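Local coordinates for protein peptidase, M20/M25/M40 family (Staphylococcus aureus, PDB 4EWT) that probably hydrolyses amide bonds as a two-manganese amidohydrolase of the M20 peptidase family, with N-acylated amino acids as its likely substrates, at residues Q4-T8 / T118-M122; F43-K47 / M112-E117. All blocks are in the same frame, centred on the assembly; numbering follows the deposited sequence.

Contact 1: Q4-T8 / T118-M122; sequences QLIET and TLAEM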
loop_
_atom_site.group_PDB
_atom_site.type_symbol
_atom_site.label_atom_id
_atom_site.label_comp_id
_atom_site.label_asym_id
_atom_site.label_seq_id
_atom_site.Cartn_x
_atom_site.Cartn_y
_atom_site.Cartn_z
ATOM N N GLN A 4 -31.081 -30.693 48.105
ATOM C CA GLN A 4 -30.658 -29.929 49.286
ATOM C C GLN A 4 -29.776 -28.743 48.898
ATOM O O GLN A 4 -29.929 -27.643 49.433
ATOM C CB GLN A 4 -29.920 -30.826 50.286
ATOM C CG GLN A 4 -29.606 -30.126 51.618
ATOM C CD GLN A 4 -28.601 -30.869 52.491
ATOM O OE1 GLN A 4 -28.316 -32.053 52.281
ATOM N NE2 GLN A 4 -28.064 -30.170 53.487
ATOM N N LEU A 5 -28.858 -28.984 47.964
ATOM C CA LEU A 5 -27.982 -27.950 47.433
ATOM C C LEU A 5 -28.797 -26.776 46.891
ATOM O O LEU A 5 -28.596 -25.630 47.301
ATOM C CB LEU A 5 -27.099 -28.528 46.324
ATOM C CG LEU A 5 -25.702 -27.978 45.995
ATOM C CD1 LEU A 5 -25.541 -27.877 44.493
ATOM C CD2 LEU A 5 -25.334 -26.660 46.674
ATOM N N ILE A 6 -29.726 -27.072 45.987
ATOM C CA ILE A 6 -30.496 -26.032 45.299
ATOM C C ILE A 6 -31.276 -25.149 46.273
ATOM O O ILE A 6 -31.198 -23.917 46.196
ATOM C CB ILE A 6 -31.443 -26.622 44.204
ATOM C CG1 ILE A 6 -30.671 -27.516 43.217
ATOM C CG2 ILE A 6 -32.217 -25.514 43.480
ATOM C CD1 ILE A 6 -29.487 -26.849 42.487
ATOM N N GLU A 7 -31.990 -25.755 47.220
ATOM C CA GLU A 7 -32.768 -24.948 48.145
ATOM C C GLU A 7 -31.931 -24.179 49.141
ATOM O O GLU A 7 -32.287 -23.101 49.530
ATOM C CB GLU A 7 -33.908 -25.715 48.823
ATOM C CG GLU A 7 -33.982 -27.152 48.517
ATOM C CD GLU A 7 -35.395 -27.633 48.233
ATOM O OE1 GLU A 7 -35.683 -27.912 47.057
ATOM O OE2 GLU A 7 -36.222 -27.744 49.172
ATOM N N THR A 8 -30.809 -24.726 49.541
ATOM C CA THR A 8 -29.877 -23.947 50.362
ATOM C C THR A 8 -29.376 -22.722 49.601
ATOM O O THR A 8 -29.295 -21.629 50.160
ATOM C CB THR A 8 -28.649 -24.757 50.815
ATOM O OG1 THR A 8 -29.068 -26.013 51.351
ATOM C CG2 THR A 8 -27.879 -24.000 51.884
ATOM N N THR A 118 -21.691 -23.037 51.372
ATOM C CA THR A 118 -22.713 -24.069 51.218
ATOM C C THR A 118 -22.107 -25.462 51.041
ATOM O O THR A 118 -22.521 -26.395 51.717
ATOM C CB THR A 118 -23.663 -23.748 50.057
ATOM O OG1 THR A 118 -24.205 -22.435 50.244
ATOM C CG2 THR A 118 -24.800 -24.751 50.001
ATOM N N LEU A 119 -21.118 -25.598 50.159
ATOM C CA LEU A 119 -20.438 -26.883 49.971
ATOM C C LEU A 119 -19.754 -27.348 51.255
ATOM O O LEU A 119 -19.658 -28.548 51.507
ATOM C CB LEU A 119 -19.427 -26.827 48.812
ATOM C CG LEU A 119 -19.961 -26.664 47.380
ATOM C CD1 LEU A 119 -18.826 -26.448 46.390
ATOM C CD2 LEU A 119 -20.822 -27.869 46.954
ATOM N N ALA A 120 -19.299 -26.394 52.070
ATOM C CA ALA A 120 -18.652 -26.689 53.352
ATOM C C ALA A 120 -19.588 -27.326 54.388
ATOM O O ALA A 120 -19.126 -28.033 55.292
ATOM C CB ALA A 120 -18.008 -25.434 53.930
ATOM N N GLU A 121 -20.887 -27.071 54.262
ATOM C CA GLU A 121 -21.860 -27.662 55.175
ATOM C C GLU A 121 -22.429 -28.973 54.626
ATOM O O GLU A 121 -23.306 -29.584 55.236
ATOM C CB GLU A 121 -22.943 -26.640 55.579
ATOM C CG GLU A 121 -23.869 -26.175 54.485
ATOM C CD GLU A 121 -24.399 -24.764 54.710
ATOM O OE1 GLU A 121 -25.391 -24.391 54.042
ATOM O OE2 GLU A 121 -23.824 -24.013 55.531
ATOM N N MET A 122 -21.885 -29.410 53.491
ATOM C CA MET A 122 -22.336 -30.626 52.820
ATOM C C MET A 122 -21.216 -31.641 52.597
ATOM O O MET A 122 -21.258 -32.413 51.635
ATOM C CB MET A 122 -22.997 -30.290 51.481
ATOM C CG MET A 122 -24.251 -29.429 51.589
ATOM S SD MET A 122 -25.059 -29.206 49.993
ATOM C CE MET A 122 -25.823 -30.813 49.777
#
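Leu5 and Thr8 on helix 2-11 meet Thr118 and Met122 at the C-terminal end of helix 105-120, in a partly buried, mainly apolar contact with no hydrogen bond or salt bridge across it. It lies at the outer end of the metal-binding domain, its centre about 28 Å from that of the chain. The two threonines turn methyl to methyl: CG2 of Thr8 is 3.7 Å from CG2 of Thr118. In both, CG2 lies anti to the backbone N (chi1 -48° and -54°, measured to OG1), which turns the methyls into the interface while each hydroxyl reaches a carbonyl of its own helix. Thr8 OG1 hydrogen-bonds to Gln4 O at 2.7 Å, a carbonyl that also receives Thr8 N from the opposite face of its plane; Thr118 OG1 bonds to Val114 O and also to Lys12. Threonine suits such a place, since its helix can satisfy the hydroxyl while the methyl packs. Leu5 CD2 adds to this patch, 3.9 Å from Thr118 CG2. Past the last turn of its helix, Met122 reaches back across Leu5 at about a right angle, its SD 4.2 Å from Leu5 CD2. A bend at chi3 (75°) brings the terminal CE to Gln4, 3.7 Å from OE1; an unbranched, flexible thioether can follow the surface from Leu5 to the exposed Gln4. Separately, the carboxylate of Glu121 approaches the Thr8 methyl, OE1 lying 3.3 Å from CG2, while its charge is met by a salt bridge to Lys12. Around the contact, helix 372-386 packs against both helices, Leu385 touching Leu5 and Val384 touching Leu119.

Contact 2: F43-K47 / M112-E117; sequences FYKGK and MLVLAE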
loop_
_atom_site.group_PDB
_atom_site.type_symbol
_atom_site.label_atom_id
_atom_site.label_comp_id
_atom_site.label_asym_id
_atom_site.label_seq_id
_atom_site.Cartn_x
_atom_site.Cartn_y
_atom_site.Cartn_z
ATOM N N PHE A 43 -14.259 -13.487 55.094
ATOM C CA PHE A 43 -15.531 -14.199 54.897
ATOM C C PHE A 43 -15.496 -15.631 55.442
ATOM O O PHE A 43 -16.471 -16.098 56.045
ATOM C CB PHE A 43 -15.949 -14.193 53.419
ATOM C CG PHE A 43 -17.169 -15.041 53.123
ATOM C CD1 PHE A 43 -18.448 -14.495 53.193
ATOM C CD2 PHE A 43 -17.032 -16.388 52.778
ATOM C CE1 PHE A 43 -19.572 -15.273 52.922
ATOM C CE2 PHE A 43 -18.149 -17.179 52.515
ATOM C CZ PHE A 43 -19.423 -16.621 52.581
ATOM N N TYR A 44 -14.377 -16.321 55.240
ATOM C CA TYR A 44 -14.280 -17.720 55.659
ATOM C C TYR A 44 -14.028 -17.939 57.158
ATOM O O TYR A 44 -13.934 -19.081 57.607
ATOM C CB TYR A 44 -13.260 -18.477 54.805
ATOM C CG TYR A 44 -13.687 -18.614 53.362
ATOM C CD1 TYR A 44 -14.718 -19.482 53.004
ATOM C CD2 TYR A 44 -13.065 -17.876 52.356
ATOM C CE1 TYR A 44 -15.122 -19.609 51.695
ATOM C CE2 TYR A 44 -13.462 -18.001 51.029
ATOM C CZ TYR A 44 -14.488 -18.871 50.715
ATOM O OH TYR A 44 -14.904 -19.018 49.432
ATOM N N LYS A 45 -13.954 -16.867 57.922
ATOM C CA LYS A 45 -13.820 -16.963 59.379
ATOM C C LYS A 45 -15.065 -17.575 59.966
ATOM O O LYS A 45 -16.146 -17.177 59.644
ATOM C CB LYS A 45 -13.588 -15.604 60.016
ATOM C CG LYS A 45 -12.366 -14.873 59.581
ATOM C CD LYS A 45 -11.121 -15.563 59.939
ATOM C CE LYS A 45 -10.053 -14.558 60.205
ATOM N NZ LYS A 45 -8.718 -15.162 60.284
ATOM N N GLY A 46 -14.877 -18.581 60.800
ATOM C CA GLY A 46 -15.992 -19.283 61.450
ATOM C C GLY A 46 -16.584 -20.394 60.608
ATOM O O GLY A 46 -17.529 -21.060 61.029
ATOM N N LYS A 47 -16.022 -20.587 59.414
ATOM C CA LYS A 47 -16.476 -21.626 58.490
ATOM C C LYS A 47 -15.457 -22.752 58.374
ATOM O O LYS A 47 -14.259 -22.531 58.542
ATOM C CB LYS A 47 -16.855 -21.006 57.142
ATOM C CG LYS A 47 -18.095 -20.141 57.318
ATOM C CD LYS A 47 -18.450 -19.271 56.143
ATOM C CE LYS A 47 -19.323 -18.145 56.680
ATOM N NZ LYS A 47 -19.673 -17.135 55.674
ATOM N N MET A 112 -19.368 -17.378 44.433
ATOM C CA MET A 112 -18.385 -18.366 44.864
ATOM C C MET A 112 -18.239 -18.417 46.386
ATOM O O MET A 112 -18.112 -19.497 46.965
ATOM C CB MET A 112 -17.022 -18.098 44.215
ATOM C CG MET A 112 -15.988 -19.179 44.521
ATOM S SD MET A 112 -16.445 -20.804 43.846
ATOM C CE MET A 112 -15.990 -20.540 42.114
ATOM N N LEU A 113 -18.248 -17.252 47.035
ATOM C CA LEU A 113 -18.163 -17.224 48.497
ATOM C C LEU A 113 -19.348 -17.956 49.124
ATOM O O LEU A 113 -19.168 -18.766 50.038
ATOM C CB LEU A 113 -18.069 -15.786 49.037
ATOM C CG LEU A 113 -16.797 -14.964 48.802
ATOM C CD1 LEU A 113 -17.059 -13.539 49.234
ATOM C CD2 LEU A 113 -15.567 -15.525 49.527
ATOM N N VAL A 114 -20.545 -17.694 48.614
ATOM C CA VAL A 114 -21.761 -18.315 49.142
ATOM C C VAL A 114 -21.869 -19.802 48.758
ATOM O O VAL A 114 -22.355 -20.620 49.543
ATOM C CB VAL A 114 -23.032 -17.510 48.736
ATOM C CG1 VAL A 114 -24.303 -18.191 49.238
ATOM C CG2 VAL A 114 -22.949 -16.088 49.273
ATOM N N LEU A 115 -21.400 -20.155 47.568
ATOM C CA LEU A 115 -21.355 -21.557 47.179
ATOM C C LEU A 115 -20.363 -22.337 48.040
ATOM O O LEU A 115 -20.638 -23.468 48.430
ATOM C CB LEU A 115 -20.999 -21.703 45.705
ATOM C CG LEU A 115 -20.732 -23.135 45.208
ATOM C CD1 LEU A 115 -21.956 -24.023 45.348
ATOM C CD2 LEU A 115 -20.265 -23.101 43.762
ATOM N N ALA A 116 -19.209 -21.733 48.318
ATOM C CA ALA A 116 -18.165 -22.396 49.093
ATOM C C ALA A 116 -18.629 -22.682 50.521
ATOM O O ALA A 116 -18.438 -23.790 51.031
ATOM C CB ALA A 116 -16.892 -21.572 49.090
ATOM N N GLU A 117 -19.248 -21.680 51.143
ATOM C CA GLU A 117 -19.901 -21.819 52.448
ATOM C C GLU A 117 -20.884 -22.984 52.431
ATOM O O GLU A 117 -20.893 -23.822 53.348
ATOM C CB GLU A 117 -20.630 -20.518 52.806
ATOM C CG GLU A 117 -21.550 -20.619 54.034
ATOM C CD GLU A 117 -22.342 -19.342 54.278
ATOM O OE1 GLU A 117 -23.572 -19.424 54.468
ATOM O OE2 GLU A 117 -21.739 -18.254 54.273
#
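Lys47 and Glu117 form a salt bridge, NZ to OE2 at 2.7 Å, between the turn after helix 34-43 and helix 105-120. NZ meets OE2 from above the carboxylate plane, 36° out of it, and makes a weak bond to Phe43 O. Glu117 has further cationic partners: Lys15 at OE2 and Lys12 at OE1. Lys47 NZ also lies over one face of the Phe43 ring, toward its rim. On the opposite face Leu113 CB makes a CH-pi contact, 3.8 Å from the ring centroid and 14° off the normal. With CG anti to the backbone N (chi1 173°), Phe43 points its ring at the helix, where flat aromatic carbon fits between lysine and leucine. Tyr44 packs beside it, its CE2 3.6 Å from Leu113 CD2; Ala116 CB, small enough for close approach, sits at the ring edge, 3.7 Å from CE1. A type II turn from Tyr44 to Lys47, with Gly46 at positive phi, brings the lysine back toward the helix. Three lysines around one carboxylate would probably keep Glu117 ionised, whereas the buried Tyr44 OH has no polar partner in the model, so it contributes by packing, ring and hydroxyl oxygen alike, against Leu113 and Ala116.

How the contacts relate
Contacts 1 and 2 sit about 12 Å apart, centre to centre, on consecutive stretches of chain, 112-117 within helix 105-120 and 118-122 at its end and just beyond. Along the chain the partners come first, 4-8 and then 43-47, so the helix meets them in reverse order and the span bridged by contact 2 falls within that of contact 1. Lys12 connects the two, pairing with Glu117 and Glu121. The same helix begins at His105, a manganese ligand, and packs through Met112 and Ala116 on the central mixed sheet. Its farther half thus packs helix 2-11 and the turn after helix 34-43 together within the metal-binding domain.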